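Long-range contacts in galactan 1,3-beta-galactosidase (Phanerochaete chrysosporium, PDB 7BYS), which probably hydrolyses beta-1,3-galactan from its chain ends as a family 43 glycoside hydrolase, with a calcium-bearing carbohydrate-binding module attached: residues N182-G190 with L200-W208; W33-A43 with L264-W272. All coordinates share one frame; numbering follows the deposited sequence. Where two conformers were deposited one is given.

Contact 1 (N182-G190 with L200-W208); sequences NGATLEAPG and LIASHTSGW
His204 turns one edge of its imidazole ring to Thr185. Its ND1 donates to Thr185 O at 3.0 Å, along a bent path (144° at the hydrogen) and from well above the carbonyl plane rather than on a lone pair. Thr185 OG1 also bonds to ND1, at 3.2 Å, and in the ring plane Ala184 O sits 3.0 Å from His204 CE1. Leu186 comes in over one ring face, its CD2 making a CH-pi contact 3.9 Å from the centroid of the His204 ring. With CG beside its own backbone N (chi1 -82°), the ring reaches these groups, while NE2 is bonded to Gln228; polar partners on both nitrogens fix the ring's rotation.

Glu187 makes the second side-chain contact. Its CG stands between backbone N and carbonyl carbon (chi1 66°), and beyond it the extended chain crosses obliquely toward the loop that follows the strand: CG passes 3.3 Å from Ser203 OG, CD rests against Thr205 CG2, and OE2 reaches two waters that accept from Ser206 N and Gly207 N. Ser203 OG donates to His204 O and accepts from Gln242.

Between the backbones, Glu187 and Ser203 form an antiparallel hydrogen-bonded pair, with N to O bonds of 2.9 Å from Glu187 N to Ser203 O and back from Ser203 N to Glu187 O. Gly190 and Ile201 form another such pair. The register slips by one residue between the two pairs as the chain corners at Ala188, and Ala202 CB is tucked 3.3 Å from Glu187 O.

This is a beta bulge in the pairing along strand 197-204, where strand 186-187 gives way to strand 189-194, in one blade of the five-bladed propeller of family 43 enzymes. It places Glu187 and Ser203 next to Asp137 and Gln242, which bind galactose in another structure of this enzyme.

Contact 2 (W33-A43 with L264-W272); sequences WFGEDKSHNSA and LLGSSRYIW
Trp33 and Tyr270 make a T-shaped aromatic pair: the six-membered ring of Trp33 turns its edge to the tyrosine face, planes at 79°, with Trp33 CZ2 3.7 Å from Tyr270 CD1. Trp272 lies over a face of the Trp33 ring, its CZ2 3.6 Å from Trp33 CH2, but the planes meet obliquely at 47°. With CG opposite its backbone N (chi1 -180°), Trp33 extends its indole into this cluster. A leucine here is likely to leave the Tyr270 face without its edge partner and open a gap beside Trp272.

The hydrogen bonding is gathered at the turn. Asn41 OD1 takes the N-H of Gly266 at 2.8 Å, in its carbonyl plane and on a lone pair, and also accepts from a water that reaches Ser267 OG. A second water joins Asn41 O to Leu265 N. The type I turn from Lys38 to Asn41 presents this amide, and an Asx turn at Asp37, closed by Ser39 N, overlaps its start. Fit is close: Lys38 O lies 3.0 Å from Gly266 CA, where a side chain would collide with it.

Apolar contact comes from Leu265, whose CD1 meets Ala43 CB at 4.1 Å. Lys38 passes by and turns its NZ to a salt bridge with Glu36 OE1, 2.8 Å away.

Strand 30-36, flanked by strands 22-27 and 48-53, thus faces strand 269-276 of another sheet. Strand 22-27 adds Ala22 and Ile24 against Trp33, strand 252-259 adds Met256 beside Trp272, and Tyr270 OH bonds to Ile17 O and Ala19 N.

Contact 2 joins segments 221 residues apart, the long way round the catalytic domain: they belong to the first and last of the five propeller sheets, so it helps to close the ring through side chains and a turn, without a shared strand. Contact 1 is nested within that loop and lies inside a single blade, the fourth, where backbone pairing dominates. Their centres are about 20 Å apart, yet they touch where Trp208 packs on Leu265, in the given conformer of Trp208 only. Both border galactose-binding residues known from another structure: Asp137 and Gln242 near contact 1, Glu81 near Lys38 of contact 2. The C-terminal calcium-bearing module takes part in neither.

Contact 1 (N182-G190 with L200-W208)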
ATOM      1  N   ASN A 182     -17.658   3.492  18.538  1.00 15.88           N
ATOM      2  CA  ASN A 182     -18.815   4.114  17.911  1.00 15.74           C
ATOM      3  C   ASN A 182     -18.448   5.477  17.339  1.00 14.71           C
ATOM      4  O   ASN A 182     -17.758   6.271  17.987  1.00 17.22           O
ATOM      5  CB  ASN A 182     -19.937   4.258  18.933  1.00 18.85           C
ATOM      6  CG  ASN A 182     -20.620   2.938  19.216  1.00 29.79           C
ATOM      7  OD1 ASN A 182     -20.915   2.168  18.296  1.00 25.10           O
ATOM      8  ND2 ASN A 182     -20.864   2.661  20.491  1.00 35.22           N
ATOM      9  N   GLY A 183     -18.898   5.732  16.112  1.00 14.60           N
ATOM     10  CA  GLY A 183     -18.642   7.001  15.462  1.00 15.39           C
ATOM     11  C   GLY A 183     -17.225   7.205  14.981  1.00 14.21           C
ATOM     12  O   GLY A 183     -16.884   8.316  14.577  1.00 18.11           O
ATOM     13  N   ALA A 184     -16.396   6.160  14.981  1.00 13.16           N
ATOM     14  CA  ALA A 184     -14.977   6.290  14.674  1.00 13.29           C
ATOM     15  C   ALA A 184     -14.677   6.439  13.186  1.00 13.28           C
ATOM     16  O   ALA A 184     -13.596   6.928  12.844  1.00 14.09           O
ATOM     17  CB  ALA A 184     -14.220   5.095  15.247  1.00 14.61           C
ATOM     18  N   THR A 185     -15.598   6.038  12.308  1.00 12.34           N
ATOM     19  CA  THR A 185     -15.432   6.119  10.849  1.00 13.50           C
ATOM     20  C   THR A 185     -14.074   5.594  10.393  1.00 12.13           C
ATOM     21  O   THR A 185     -13.339   6.247   9.645  1.00 13.14           O
ATOM     22  CB  THR A 185     -15.719   7.520  10.278  1.00 16.81           C
ATOM     23  OG1 THR A 185     -14.732   8.463  10.732  1.00 18.18           O
ATOM     24  CG2 THR A 185     -17.131   7.991  10.655  1.00 18.49           C
ATOM     25  N   LEU A 186     -13.746   4.396  10.849  1.00 10.84           N
ATOM     26  CA  LEU A 186     -12.472   3.772  10.526  1.00  9.80           C
ATOM     27  C   LEU A 186     -12.671   2.684   9.488  1.00 10.60           C
ATOM     28  O   LEU A 186     -13.666   1.951   9.515  1.00 11.43           O
ATOM     29  CB  LEU A 186     -11.819   3.169  11.775  1.00 12.02           C
ATOM     30  CG  LEU A 186     -11.390   4.156  12.869  1.00 10.94           C
ATOM     31  CD1 LEU A 186     -10.998   3.420  14.125  1.00 13.42           C
ATOM     32  CD2 LEU A 186     -10.264   5.063  12.386  1.00 13.44           C
ATOM     33  N   GLU A 187     -11.703   2.558   8.589  1.00  9.05           N
ATOM     34  CA  GLU A 187     -11.710   1.440   7.655  1.00 10.71           C
ATOM     35  C   GLU A 187     -10.272   0.990   7.413  1.00  8.43           C
ATOM     36  O   GLU A 187      -9.348   1.367   8.144  1.00  8.85           O
ATOM     37  CB  GLU A 187     -12.539   1.748   6.403  1.00 14.94           C
ATOM     38  CG  GLU A 187     -11.972   2.851   5.541  1.00 13.21           C
ATOM     39  CD  GLU A 187     -12.829   3.110   4.302  1.00 17.14           C
ATOM     40  OE1 GLU A 187     -13.926   2.525   4.182  1.00 16.30           O
ATOM     41  OE2 GLU A 187     -12.402   3.902   3.438  1.00 20.97           O
ATOM     42  N   ALA A 188     -10.090   0.126   6.411  1.00  8.20           N
ATOM     43  CA  ALA A 188      -8.787  -0.445   6.071  1.00  8.32           C
ATOM     44  C   ALA A 188      -7.982  -0.889   7.298  1.00  7.37           C
ATOM     45  O   ALA A 188      -6.819  -0.480   7.478  1.00  8.46           O
ATOM     46  CB  ALA A 188      -7.998   0.557   5.223  1.00  9.63           C
ATOM     47  N   PRO A 189      -8.551  -1.717   8.171  1.00  7.21           N
ATOM     48  CA  PRO A 189      -7.861  -2.056   9.416  1.00  7.78           C
ATOM     49  C   PRO A 189      -6.812  -3.143   9.235  1.00  7.63           C
ATOM     50  O   PRO A 189      -6.865  -3.963   8.319  1.00  8.00           O
ATOM     51  CB  PRO A 189      -8.993  -2.595  10.301  1.00  7.19           C
ATOM     52  CG  PRO A 189      -9.937  -3.237   9.315  1.00  7.52           C
ATOM     53  CD  PRO A 189      -9.907  -2.305   8.122  1.00  8.60           C
ATOM     54  N   GLY A 190      -5.867  -3.150  10.173  1.00  6.90           N
ATOM     55  CA  GLY A 190      -5.045  -4.319  10.433  1.00  8.46           C
ATOM     56  C   GLY A 190      -4.514  -4.244  11.845  1.00  8.75           C
ATOM     57  O   GLY A 190      -4.388  -3.151  12.407  1.00  8.74           O
ATOM     58  N   LEU A 200      -3.463  -1.473  16.319  1.00  8.06           N
ATOM     59  CA  LEU A 200      -4.422  -1.357  15.231  1.00  7.02           C
ATOM     60  C   LEU A 200      -4.002  -0.191  14.349  1.00  8.78           C
ATOM     61  O   LEU A 200      -3.732   0.906  14.852  1.00 10.76           O
ATOM     62  CB  LEU A 200      -5.819  -1.095  15.810  1.00  8.28           C
ATOM     63  CG  LEU A 200      -6.929  -0.687  14.839  1.00  7.67           C
ATOM     64  CD1 LEU A 200      -7.296  -1.836  13.912  1.00 10.34           C
ATOM     65  CD2 LEU A 200      -8.164  -0.201  15.572  1.00 10.89           C
ATOM     66  N   ILE A 201      -3.906  -0.440  13.046  1.00  8.49           N
ATOM     67  CA  ILE A 201      -3.685   0.588  12.036  1.00  7.78           C
ATOM     68  C   ILE A 201      -4.946   0.669  11.196  1.00  8.81           C
ATOM     69  O   ILE A 201      -5.502  -0.369  10.823  1.00  7.86           O
ATOM     70  CB  ILE A 201      -2.502   0.206  11.130  1.00  7.98           C
ATOM     71  CG1 ILE A 201      -1.289  -0.226  11.956  1.00 11.94           C
ATOM     72  CG2 ILE A 201      -2.179   1.354  10.178  1.00 10.01           C
ATOM     73  CD1 ILE A 201      -0.750   0.849  12.831  1.00 13.69           C
ATOM     74  N   ALA A 202      -5.385   1.885  10.875  1.00  7.95           N
ATOM     75  CA  ALA A 202      -6.619   2.044  10.114  1.00  7.84           C
ATOM     76  C   ALA A 202      -6.624   3.402   9.431  1.00  8.30           C
ATOM     77  O   ALA A 202      -5.934   4.332   9.849  1.00  9.95           O
ATOM     78  CB  ALA A 202      -7.847   1.906  11.027  1.00  9.26           C
ATOM     79  N   SER A 203      -7.414   3.506   8.379  1.00  8.74           N
ATOM     80  CA  SER A 203      -7.698   4.782   7.745  1.00  9.42           C
ATOM     81  C   SER A 203      -9.023   5.345   8.249  1.00 10.10           C
ATOM     82  O   SER A 203      -9.808   4.673   8.915  1.00  9.70           O
ATOM     83  CB  SER A 203      -7.706   4.629   6.223  1.00 11.04           C
ATOM     84  OG  SER A 203      -8.930   4.079   5.756  1.00 10.21           O
ATOM     85  N   HIS A 204      -9.273   6.602   7.912  1.00 10.19           N
ATOM     86  CA  HIS A 204     -10.628   7.114   8.001  1.00 10.54           C
ATOM     87  C   HIS A 204     -11.357   6.862   6.683  1.00 12.69           C
ATOM     88  O   HIS A 204     -10.833   6.207   5.771  1.00 11.68           O
ATOM     89  CB  HIS A 204     -10.632   8.568   8.464  1.00 15.83           C
ATOM     90  CG  HIS A 204     -10.515   8.704   9.948  1.00 14.01           C
ATOM     91  ND1 HIS A 204     -11.517   8.306  10.808  1.00 15.79           N
ATOM     92  CD2 HIS A 204      -9.493   9.126  10.726  1.00 14.95           C
ATOM     93  CE1 HIS A 204     -11.130   8.514  12.053  1.00 18.02           C
ATOM     94  NE2 HIS A 204      -9.901   9.001  12.031  1.00 16.61           N
ATOM     95  N   THR A 205     -12.594   7.356   6.586  1.00 14.17           N
ATOM     96  CA  THR A 205     -13.451   7.100   5.423  1.00 16.36           C
ATOM     97  C   THR A 205     -13.413   8.329   4.526  1.00 18.46           C
ATOM     98  O   THR A 205     -14.081   9.330   4.798  1.00 23.40           O
ATOM     99  CB  THR A 205     -14.884   6.785   5.844  1.00 16.06           C
ATOM    100  OG1 THR A 205     -15.371   7.814   6.711  1.00 19.27           O
ATOM    101  CG2 THR A 205     -14.940   5.467   6.575  1.00 16.61           C
ATOM    102  N   SER A 206     -12.636   8.253   3.452  1.00 15.82           N
ATOM    103  CA  SER A 206     -12.607   9.319   2.458  1.00 15.71           C
ATOM    104  C   SER A 206     -12.722   8.749   1.049  1.00 18.07           C
ATOM    105  O   SER A 206     -12.178   9.310   0.094  1.00 18.02           O
ATOM    106  CB  SER A 206     -11.373  10.208   2.615  1.00 17.01           C
ATOM    107  OG  SER A 206     -10.180   9.467   2.426  1.00 13.90           O
ATOM    108  N   GLY A 207     -13.437   7.636   0.910  1.00 19.00           N
ATOM    109  CA  GLY A 207     -13.585   7.001  -0.386  1.00 19.54           C
ATOM    110  C   GLY A 207     -12.247   6.548  -0.929  1.00 20.50           C
ATOM    111  O   GLY A 207     -11.405   5.993  -0.212  1.00 20.42           O
ATOM    112  N   TRP A 208     -12.045   6.806  -2.223  1.00 21.25           N
ATOM    113  CA  TRP A 208     -10.816   6.439  -2.914  1.00 18.59           C
ATOM    114  C   TRP A 208      -9.638   7.313  -2.502  1.00 15.62           C
ATOM    115  O   TRP A 208      -8.486   6.883  -2.638  1.00 15.99           O
ATOM    116  CB  TRP A 208     -11.000   6.600  -4.424  0.53 25.21           C
ATOM    117  CG  TRP A 208     -11.708   5.479  -5.129  0.53 29.11           C
ATOM    118  CD1 TRP A 208     -12.827   5.580  -5.907  0.53 28.54           C
ATOM    119  CD2 TRP A 208     -11.326   4.098  -5.155  0.53 28.44           C
ATOM    120  NE1 TRP A 208     -13.173   4.346  -6.399  0.53 25.45           N
ATOM    121  CE2 TRP A 208     -12.268   3.420  -5.953  0.53 25.59           C
ATOM    122  CE3 TRP A 208     -10.287   3.369  -4.571  0.53 26.36           C
ATOM    123  CZ2 TRP A 208     -12.200   2.047  -6.182  0.53 27.80           C
ATOM    124  CZ3 TRP A 208     -10.222   2.006  -4.802  0.53 25.53           C
ATOM    125  CH2 TRP A 208     -11.171   1.360  -5.599  0.53 25.47           C
TER
HETATM  126  O   HOH W   1     -13.862   9.779   8.303  1.00 24.78           O
HETATM  127  O   HOH W   2     -10.922   6.024   2.605  1.00 13.87           O
HETATM  128  O   HOH W   3     -14.768   5.788   2.455  1.00 25.06           O

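Contact 2 (W33-A43 with L264-W272)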
ATOM      1  N   TRP A  33       1.121 -14.014  -0.504  1.00  9.07           N
ATOM      2  CA  TRP A  33       0.473 -12.722  -0.688  1.00  7.79           C
ATOM      3  C   TRP A  33      -0.792 -12.965  -1.499  1.00  8.68           C
ATOM      4  O   TRP A  33      -0.719 -13.372  -2.662  1.00  9.67           O
ATOM      5  CB  TRP A  33       1.457 -11.783  -1.390  1.00  8.30           C
ATOM      6  CG  TRP A  33       0.955 -10.390  -1.662  1.00  9.22           C
ATOM      7  CD1 TRP A  33      -0.278  -9.868  -1.372  1.00  8.41           C
ATOM      8  CD2 TRP A  33       1.699  -9.336  -2.295  1.00  8.77           C
ATOM      9  NE1 TRP A  33      -0.339  -8.554  -1.792  1.00  8.44           N
ATOM     10  CE2 TRP A  33       0.857  -8.207  -2.367  1.00  8.49           C
ATOM     11  CE3 TRP A  33       2.995  -9.247  -2.829  1.00  9.65           C
ATOM     12  CZ2 TRP A  33       1.276  -6.995  -2.929  1.00  9.21           C
ATOM     13  CZ3 TRP A  33       3.406  -8.052  -3.390  1.00  9.50           C
ATOM     14  CH2 TRP A  33       2.552  -6.940  -3.444  1.00  9.87           C
ATOM     15  N   PHE A  34      -1.945 -12.765  -0.862  1.00  8.34           N
ATOM     16  CA  PHE A  34      -3.242 -12.823  -1.511  1.00  8.22           C
ATOM     17  C   PHE A  34      -3.728 -11.409  -1.770  1.00  8.55           C
ATOM     18  O   PHE A  34      -3.495 -10.509  -0.966  1.00  8.97           O
ATOM     19  CB  PHE A  34      -4.269 -13.504  -0.605  1.00  9.30           C
ATOM     20  CG  PHE A  34      -3.898 -14.894  -0.210  1.00  8.67           C
ATOM     21  CD1 PHE A  34      -3.150 -15.133   0.928  1.00 10.27           C
ATOM     22  CD2 PHE A  34      -4.304 -15.967  -0.977  1.00  9.89           C
ATOM     23  CE1 PHE A  34      -2.797 -16.428   1.294  1.00 10.90           C
ATOM     24  CE2 PHE A  34      -3.948 -17.263  -0.616  1.00 11.88           C
ATOM     25  CZ  PHE A  34      -3.196 -17.491   0.512  1.00  9.24           C
ATOM     26  N   GLY A  35      -4.430 -11.215  -2.876  1.00  8.00           N
ATOM     27  CA  GLY A  35      -4.948  -9.883  -3.111  1.00  8.84           C
ATOM     28  C   GLY A  35      -5.954  -9.878  -4.232  1.00  8.97           C
ATOM     29  O   GLY A  35      -6.257 -10.910  -4.836  1.00  9.97           O
ATOM     30  N   GLU A  36      -6.478  -8.684  -4.495  1.00  8.83           N
ATOM     31  CA  GLU A  36      -7.427  -8.478  -5.586  1.00  9.22           C
ATOM     32  C   GLU A  36      -6.682  -8.366  -6.912  1.00  7.70           C
ATOM     33  O   GLU A  36      -5.778  -7.538  -7.060  1.00 10.23           O
ATOM     34  CB  GLU A  36      -8.207  -7.186  -5.343  1.00  9.57           C
ATOM     35  CG  GLU A  36      -8.847  -7.101  -3.973  1.00 10.60           C
ATOM     36  CD  GLU A  36      -9.002  -5.670  -3.494  1.00 13.29           C
ATOM     37  OE1 GLU A  36      -8.815  -4.734  -4.302  1.00 14.78           O
ATOM     38  OE2 GLU A  36      -9.274  -5.458  -2.301  1.00 10.46           O
ATOM     39  N   ASP A  37      -7.085  -9.177  -7.897  1.00 10.39           N
ATOM     40  CA  ASP A  37      -6.555  -9.046  -9.254  1.00 11.63           C
ATOM     41  C   ASP A  37      -7.365  -7.969  -9.959  1.00 11.88           C
ATOM     42  O   ASP A  37      -8.558  -8.138 -10.205  1.00 13.10           O
ATOM     43  CB  ASP A  37      -6.668 -10.386  -9.978  1.00 11.39           C
ATOM     44  CG  ASP A  37      -6.073 -10.361 -11.377  1.00 17.39           C
ATOM     45  OD1 ASP A  37      -5.844  -9.270 -11.935  1.00 15.15           O
ATOM     46  OD2 ASP A  37      -5.835 -11.453 -11.935  1.00 15.99           O
ATOM     47  N   LYS A  38      -6.729  -6.847 -10.276  1.00 11.82           N
ATOM     48  CA  LYS A  38      -7.420  -5.753 -10.943  1.00 12.44           C
ATOM     49  C   LYS A  38      -6.844  -5.504 -12.333  1.00 13.40           C
ATOM     50  O   LYS A  38      -6.883  -4.384 -12.829  1.00 12.43           O
ATOM     51  CB  LYS A  38      -7.388  -4.489 -10.086  1.00 12.94           C
ATOM     52  CG  LYS A  38      -8.128  -4.660  -8.762  1.00 12.66           C
ATOM     53  CD  LYS A  38      -8.096  -3.397  -7.902  1.00 15.58           C
ATOM     54  CE  LYS A  38      -9.495  -3.029  -7.391  1.00 17.52           C
ATOM     55  NZ  LYS A  38     -10.205  -4.154  -6.693  1.00 19.67           N
ATOM     56  N   SER A  39      -6.340  -6.554 -12.988  1.00 14.11           N
ATOM     57  CA  SER A  39      -5.570  -6.367 -14.216  1.00 15.53           C
ATOM     58  C   SER A  39      -6.394  -5.810 -15.367  1.00 25.36           C
ATOM     59  O   SER A  39      -5.812  -5.320 -16.339  1.00 23.59           O
ATOM     60  CB  SER A  39      -4.909  -7.673 -14.641  1.00 18.86           C
ATOM     61  OG  SER A  39      -5.890  -8.666 -14.819  1.00 22.15           O
ATOM     62  N   HIS A  40      -7.721  -5.875 -15.300  1.00 19.64           N
ATOM     63  CA  HIS A  40      -8.531  -5.244 -16.334  1.00 24.48           C
ATOM     64  C   HIS A  40      -9.182  -3.948 -15.858  1.00 19.56           C
ATOM     65  O   HIS A  40     -10.199  -3.507 -16.409  1.00 18.92           O
ATOM     66  CB  HIS A  40      -9.498  -6.239 -16.969  1.00 30.35           C
ATOM     67  CG  HIS A  40      -8.796  -7.294 -17.770  1.00 40.15           C
ATOM     68  ND1 HIS A  40      -9.102  -8.636 -17.681  1.00 45.88           N
ATOM     69  CD2 HIS A  40      -7.768  -7.201 -18.649  1.00 38.92           C
ATOM     70  CE1 HIS A  40      -8.307  -9.321 -18.486  1.00 42.62           C
ATOM     71  NE2 HIS A  40      -7.488  -8.473 -19.084  1.00 48.53           N
ATOM     72  N   ASN A  41      -8.574  -3.313 -14.854  1.00 16.14           N
ATOM     73  CA  ASN A  41      -8.953  -1.981 -14.394  1.00 14.54           C
ATOM     74  C   ASN A  41     -10.397  -1.929 -13.922  1.00 16.47           C
ATOM     75  O   ASN A  41     -11.077  -0.912 -14.069  1.00 21.30           O
ATOM     76  CB  ASN A  41      -8.656  -0.909 -15.445  1.00 15.65           C
ATOM     77  CG  ASN A  41      -7.212  -0.927 -15.884  1.00 18.37           C
ATOM     78  OD1 ASN A  41      -6.297  -0.868 -15.057  1.00 15.42           O
ATOM     79  ND2 ASN A  41      -6.989  -1.033 -17.188  1.00 25.41           N
ATOM     80  N   SER A  42     -10.868  -3.030 -13.360  1.00 16.23           N
ATOM     81  CA  SER A  42     -12.226  -3.157 -12.870  1.00 15.67           C
ATOM     82  C   SER A  42     -12.241  -3.116 -11.348  1.00 13.83           C
ATOM     83  O   SER A  42     -11.293  -3.546 -10.685  1.00 16.57           O
ATOM     84  CB  SER A  42     -12.830  -4.480 -13.336  1.00 18.00           C
ATOM     85  OG  SER A  42     -14.138  -4.655 -12.829  1.00 16.07           O
ATOM     86  N   ALA A  43     -13.327  -2.575 -10.802  1.00 13.25           N
ATOM     87  CA  ALA A  43     -13.599  -2.670  -9.377  1.00 13.76           C
ATOM     88  C   ALA A  43     -14.283  -3.977  -9.014  1.00 16.43           C
ATOM     89  O   ALA A  43     -14.430  -4.276  -7.819  1.00 19.71           O
ATOM     90  CB  ALA A  43     -14.476  -1.492  -8.939  1.00 16.54           C
ATOM     91  N   LEU A 264      -7.351   3.951 -13.331  1.00 17.01           N
ATOM     92  CA  LEU A 264      -6.489   2.925 -13.893  1.00 15.82           C
ATOM     93  C   LEU A 264      -6.174   1.955 -12.753  1.00 14.24           C
ATOM     94  O   LEU A 264      -5.030   1.838 -12.284  1.00 13.69           O
ATOM     95  CB  LEU A 264      -5.220   3.540 -14.483  1.00 18.95           C
ATOM     96  CG  LEU A 264      -4.471   2.710 -15.526  1.00 20.23           C
ATOM     97  CD1 LEU A 264      -5.312   2.498 -16.777  1.00 18.20           C
ATOM     98  CD2 LEU A 264      -3.146   3.371 -15.870  1.00 22.39           C
ATOM     99  N   LEU A 265      -7.217   1.246 -12.306  1.00 12.41           N
ATOM    100  CA  LEU A 265      -7.137   0.484 -11.059  1.00 13.03           C
ATOM    101  C   LEU A 265      -6.065  -0.588 -11.104  1.00 12.50           C
ATOM    102  O   LEU A 265      -5.443  -0.883 -10.076  1.00 14.31           O
ATOM    103  CB  LEU A 265      -8.482  -0.165 -10.736  1.00 15.12           C
ATOM    104  CG  LEU A 265      -9.445   0.718  -9.951  1.00 14.63           C
ATOM    105  CD1 LEU A 265     -10.843   0.094  -9.926  1.00 17.16           C
ATOM    106  CD2 LEU A 265      -8.940   1.036  -8.537  1.00 14.27           C
ATOM    107  N   GLY A 266      -5.842  -1.198 -12.267  1.00 13.61           N
ATOM    108  CA  GLY A 266      -4.823  -2.222 -12.360  1.00 15.15           C
ATOM    109  C   GLY A 266      -3.427  -1.709 -12.172  1.00 13.61           C
ATOM    110  O   GLY A 266      -2.511  -2.513 -11.969  1.00 16.93           O
ATOM    111  N   SER A 267      -3.244  -0.395 -12.230  1.00 11.54           N
ATOM    112  CA  SER A 267      -1.959   0.232 -11.980  1.00 11.43           C
ATOM    113  C   SER A 267      -1.882   0.861 -10.596  1.00 10.42           C
ATOM    114  O   SER A 267      -0.938   1.608 -10.314  1.00 11.42           O
ATOM    115  CB  SER A 267      -1.647   1.252 -13.079  1.00 11.24           C
ATOM    116  OG  SER A 267      -1.514   0.588 -14.332  1.00 15.81           O
ATOM    117  N   SER A 268      -2.845   0.569  -9.723  1.00 10.07           N
ATOM    118  CA  SER A 268      -2.693   0.950  -8.325  1.00 10.65           C
ATOM    119  C   SER A 268      -1.411   0.333  -7.773  1.00  8.46           C
ATOM    120  O   SER A 268      -1.087  -0.822  -8.063  1.00 10.46           O
ATOM    121  CB  SER A 268      -3.894   0.473  -7.500  1.00 10.43           C
ATOM    122  OG  SER A 268      -5.117   1.011  -7.999  1.00 10.39           O
ATOM    123  N   ARG A 269      -0.667   1.117  -6.990  1.00 10.14           N
ATOM    124  CA  ARG A 269       0.686   0.749  -6.591  1.00 10.06           C
ATOM    125  C   ARG A 269       0.702   0.210  -5.165  1.00  8.89           C
ATOM    126  O   ARG A 269      -0.281   0.303  -4.424  1.00  8.54           O
ATOM    127  CB  ARG A 269       1.660   1.937  -6.740  1.00  9.64           C
ATOM    128  CG  ARG A 269       1.849   2.446  -8.185  1.00 10.59           C
ATOM    129  CD  ARG A 269       2.169   1.326  -9.172  1.00 12.61           C
ATOM    130  NE  ARG A 269       2.460   1.853 -10.511  1.00 14.73           N
ATOM    131  CZ  ARG A 269       2.307   1.164 -11.634  1.00 15.29           C
ATOM    132  NH1 ARG A 269       1.863  -0.078 -11.605  1.00 14.47           N
ATOM    133  NH2 ARG A 269       2.591   1.740 -12.805  1.00 17.41           N
ATOM    134  N   TYR A 270       1.835  -0.381  -4.797  1.00  9.05           N
ATOM    135  CA  TYR A 270       2.037  -0.976  -3.488  1.00  8.16           C
ATOM    136  C   TYR A 270       3.014  -0.090  -2.735  1.00  9.49           C
ATOM    137  O   TYR A 270       4.147   0.124  -3.191  1.00 11.77           O
ATOM    138  CB  TYR A 270       2.571  -2.403  -3.650  1.00  8.55           C
ATOM    139  CG  TYR A 270       1.660  -3.218  -4.542  1.00  8.98           C
ATOM    140  CD1 TYR A 270       0.386  -3.587  -4.118  1.00  9.19           C
ATOM    141  CD2 TYR A 270       2.058  -3.587  -5.827  1.00 11.11           C
ATOM    142  CE1 TYR A 270      -0.461  -4.303  -4.936  1.00 10.36           C
ATOM    143  CE2 TYR A 270       1.206  -4.301  -6.665  1.00 10.23           C
ATOM    144  CZ  TYR A 270      -0.047  -4.660  -6.212  1.00  8.54           C
ATOM    145  OH  TYR A 270      -0.903  -5.367  -7.043  1.00 10.06           O
ATOM    146  N   ILE A 271       2.555   0.455  -1.617  1.00  7.75           N
ATOM    147  CA  ILE A 271       3.318   1.382  -0.804  1.00  8.32           C
ATOM    148  C   ILE A 271       3.676   0.611   0.459  1.00  8.01           C
ATOM    149  O   ILE A 271       2.843   0.442   1.357  1.00  9.35           O
ATOM    150  CB  ILE A 271       2.505   2.649  -0.503  1.00  7.65           C
ATOM    151  CG1 ILE A 271       1.922   3.285  -1.792  1.00  7.88           C
ATOM    152  CG2 ILE A 271       3.353   3.655   0.259  1.00  9.70           C
ATOM    153  CD1 ILE A 271       2.924   3.533  -2.910  1.00  9.21           C
ATOM    154  N   TRP A 272       4.902   0.099   0.508  1.00  7.65           N
ATOM    155  CA  TRP A 272       5.398  -0.663   1.650  1.00  7.51           C
ATOM    156  C   TRP A 272       6.555   0.093   2.281  1.00  6.37           C
ATOM    157  O   TRP A 272       7.518   0.446   1.586  1.00  8.02           O
ATOM    158  CB  TRP A 272       5.926  -2.030   1.233  1.00  9.08           C
ATOM    159  CG  TRP A 272       4.924  -3.039   0.767  1.00  8.41           C
ATOM    160  CD1 TRP A 272       3.624  -2.837   0.402  1.00  7.97           C
ATOM    161  CD2 TRP A 272       5.189  -4.422   0.573  1.00  9.16           C
ATOM    162  NE1 TRP A 272       3.059  -4.028  -0.004  1.00  8.55           N
ATOM    163  CE2 TRP A 272       4.004  -5.017   0.103  1.00  8.24           C
ATOM    164  CE3 TRP A 272       6.317  -5.223   0.769  1.00 10.10           C
ATOM    165  CZ2 TRP A 272       3.919  -6.380  -0.173  1.00  9.87           C
ATOM    166  CZ3 TRP A 272       6.228  -6.570   0.501  1.00  9.09           C
ATOM    167  CH2 TRP A 272       5.047  -7.134   0.023  1.00 10.45           C
TER
HETATM  168  O   HOH W   4      -9.724   1.543 -13.481  1.00 16.95           O
HETATM  169  O   HOH W   5      -3.617  -0.855 -15.451  1.00 17.04           O